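Local atomic coordinates of Protease/Reverse transcriptase/ribonuclease H (Eastern chimpanzee simian foamy virus, PDB entry 7KSF), a protein that combines an aspartic protease, a reverse transcriptase and a ribonuclease H in one chain, enzymes of viral maturation and reverse transcription. Residues K219-T224 / G283-P288. The protein carries 1 engineered substitution. Sequence-based numbering, arbitrary orientation.
Sequences KTIPLT and GFLNSP
The LPQGF turn of the reverse transcriptase, which leads into helix 287-299, meets the loop after helix 215-218 chiefly through I221, whose side chain packs against F284, L285 and N286, an example of one branched residue serving several neighbours. The branches of I221 diverge: CG2 is anti to the backbone N and beside the carbonyl carbon, whereas CG1 is anti to the carbonyl carbon (chi1 -83°). CG2 thereby comes to lie 3.6 Å from N286 ND2, while CG1 approaches the ring of F284 obliquely, 4.1 Å from CZ. The side chains of I221 and L285 run past each other in opposite directions, but the model places L285 CD2 too tightly for its position to be relied on. The bond from CA to CB of L285 already points toward 219-224, and CG, anti to the backbone N, carries the chain on toward L223. There L223, the centre of an inverse gamma turn, adds a thinner, more exposed contact, its CD2 lying 4.1 Å from L285 CG and 3.9 Å from N286 OD1. A hydrogen bond from N218 ND2 ties helix 215-218 to the carbonyl of G283. LPQGF, followed by the SP that starts the helix, is a recognisable sequence motif of retroviral reverse transcriptases.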
loop_
_atom_site.group_PDB
_atom_site.type_symbol
_atom_site.label_atom_id
_atom_site.label_comp_id
_atom_site.label_asym_id
_atom_site.label_seq_id
_atom_site.Cartn_x
_atom_site.Cartn_y
_atom_site.Cartn_z
ATOM N N LYS A 219 6.621 -27.523 0.567
ATOM C CA LYS A 219 7.148 -28.521 -0.358
ATOM C C LYS A 219 6.513 -29.890 -0.136
ATOM O O LYS A 219 6.492 -30.710 -1.060
ATOM C CB LYS A 219 8.669 -28.623 -0.217
ATOM C CG LYS A 219 9.117 -29.399 1.012
ATOM C CD LYS A 219 10.630 -29.384 1.168
ATOM C CE LYS A 219 11.058 -30.173 2.396
ATOM N NZ LYS A 219 12.529 -30.102 2.617
ATOM N N THR A 220 5.997 -30.143 1.068
ATOM C CA THR A 220 5.339 -31.410 1.366
ATOM C C THR A 220 3.884 -31.395 0.920
ATOM O O THR A 220 3.428 -32.310 0.226
ATOM C CB THR A 220 5.429 -31.701 2.864
ATOM O OG1 THR A 220 6.769 -32.080 3.205
ATOM C CG2 THR A 220 4.470 -32.816 3.251
ATOM N N ILE A 221 3.158 -30.351 1.333
ATOM C CA ILE A 221 1.713 -30.202 0.987
ATOM C C ILE A 221 1.583 -29.950 -0.522
ATOM O O ILE A 221 2.165 -28.960 -1.005
ATOM C CB ILE A 221 1.066 -29.070 1.812
ATOM C CG1 ILE A 221 0.640 -29.553 3.201
ATOM C CG2 ILE A 221 -0.093 -28.443 1.050
ATOM C CD1 ILE A 221 1.781 -30.049 4.053
ATOM N N PRO A 222 0.850 -30.799 -1.277
ATOM C CA PRO A 222 0.683 -30.607 -2.719
ATOM C C PRO A 222 -0.411 -29.570 -3.014
ATOM O O PRO A 222 -1.255 -29.356 -2.162
ATOM C CB PRO A 222 0.228 -31.997 -3.187
ATOM C CG PRO A 222 -0.556 -32.535 -2.011
ATOM C CD PRO A 222 0.152 -31.992 -0.788
ATOM N N LEU A 223 -0.366 -28.960 -4.202
ATOM C CA LEU A 223 -1.370 -27.936 -4.601
ATOM C C LEU A 223 -2.677 -28.636 -4.992
ATOM O O LEU A 223 -2.860 -28.914 -6.194
ATOM C CB LEU A 223 -0.810 -27.118 -5.770
ATOM C CG LEU A 223 -0.036 -25.859 -5.378
ATOM C CD1 LEU A 223 0.106 -24.921 -6.566
ATOM C CD2 LEU A 223 -0.711 -25.150 -4.215
ATOM N N THR A 224 -3.539 -28.904 -4.007
ATOM C CA THR A 224 -4.840 -29.582 -4.260
ATOM C C THR A 224 -5.980 -28.726 -3.697
ATOM O O THR A 224 -6.574 -29.132 -2.678
ATOM C CB THR A 224 -4.852 -30.997 -3.665
ATOM O OG1 THR A 224 -5.139 -30.887 -2.271
ATOM C CG2 THR A 224 -3.544 -31.730 -3.862
ATOM N N GLY A 283 1.864 -17.500 5.587
ATOM C CA GLY A 283 3.031 -18.154 5.039
ATOM C C GLY A 283 2.830 -19.614 4.694
ATOM O O GLY A 283 3.734 -20.228 4.116
ATOM N N PHE A 284 1.677 -20.187 5.039
ATOM C CA PHE A 284 1.339 -21.558 4.689
ATOM C C PHE A 284 0.982 -21.653 3.205
ATOM O O PHE A 284 0.677 -20.652 2.550
ATOM C CB PHE A 284 0.179 -22.058 5.555
ATOM C CG PHE A 284 -0.204 -23.492 5.304
ATOM C CD1 PHE A 284 -1.359 -23.803 4.601
ATOM C CD2 PHE A 284 0.590 -24.527 5.764
ATOM C CE1 PHE A 284 -1.712 -25.118 4.367
ATOM C CE2 PHE A 284 0.242 -25.846 5.536
ATOM C CZ PHE A 284 -0.913 -26.143 4.837
ATOM N N LEU A 285 1.024 -22.878 2.680
ATOM C CA LEU A 285 0.859 -23.078 1.245
ATOM C C LEU A 285 -0.573 -22.796 0.797
ATOM O O LEU A 285 -0.794 -22.068 -0.176
ATOM C CB LEU A 285 1.271 -24.500 0.863
ATOM C CG LEU A 285 1.354 -24.790 -0.635
ATOM C CD1 LEU A 285 2.307 -23.820 -1.321
ATOM C CD2 LEU A 285 1.776 -26.228 -0.890
ATOM N N ASN A 286 -1.556 -23.365 1.494
ATOM C CA ASN A 286 -2.948 -23.292 1.071
ATOM C C ASN A 286 -3.769 -22.254 1.828
ATOM O O ASN A 286 -4.962 -22.108 1.545
ATOM C CB ASN A 286 -3.613 -24.662 1.215
ATOM C CG ASN A 286 -3.100 -25.666 0.211
ATOM O OD1 ASN A 286 -2.507 -25.297 -0.801
ATOM N ND2 ASN A 286 -3.324 -26.946 0.483
ATOM N N SER A 287 -3.170 -21.540 2.780
ATOM C CA SER A 287 -3.923 -20.542 3.538
ATOM C C SER A 287 -4.494 -19.433 2.663
ATOM O O SER A 287 -5.686 -19.115 2.814
ATOM C CB SER A 287 -3.050 -19.976 4.661
ATOM O OG SER A 287 -2.884 -20.918 5.703
ATOM N N PRO A 288 -3.741 -18.805 1.748
ATOM C CA PRO A 288 -4.359 -17.767 0.907
ATOM C C PRO A 288 -5.484 -18.289 0.029
ATOM O O PRO A 288 -6.479 -17.583 -0.175
ATOM C CB PRO A 288 -3.182 -17.252 0.065
ATOM C CG PRO A 288 -1.979 -17.580 0.859
ATOM C CD PRO A 288 -2.290 -18.890 1.509
#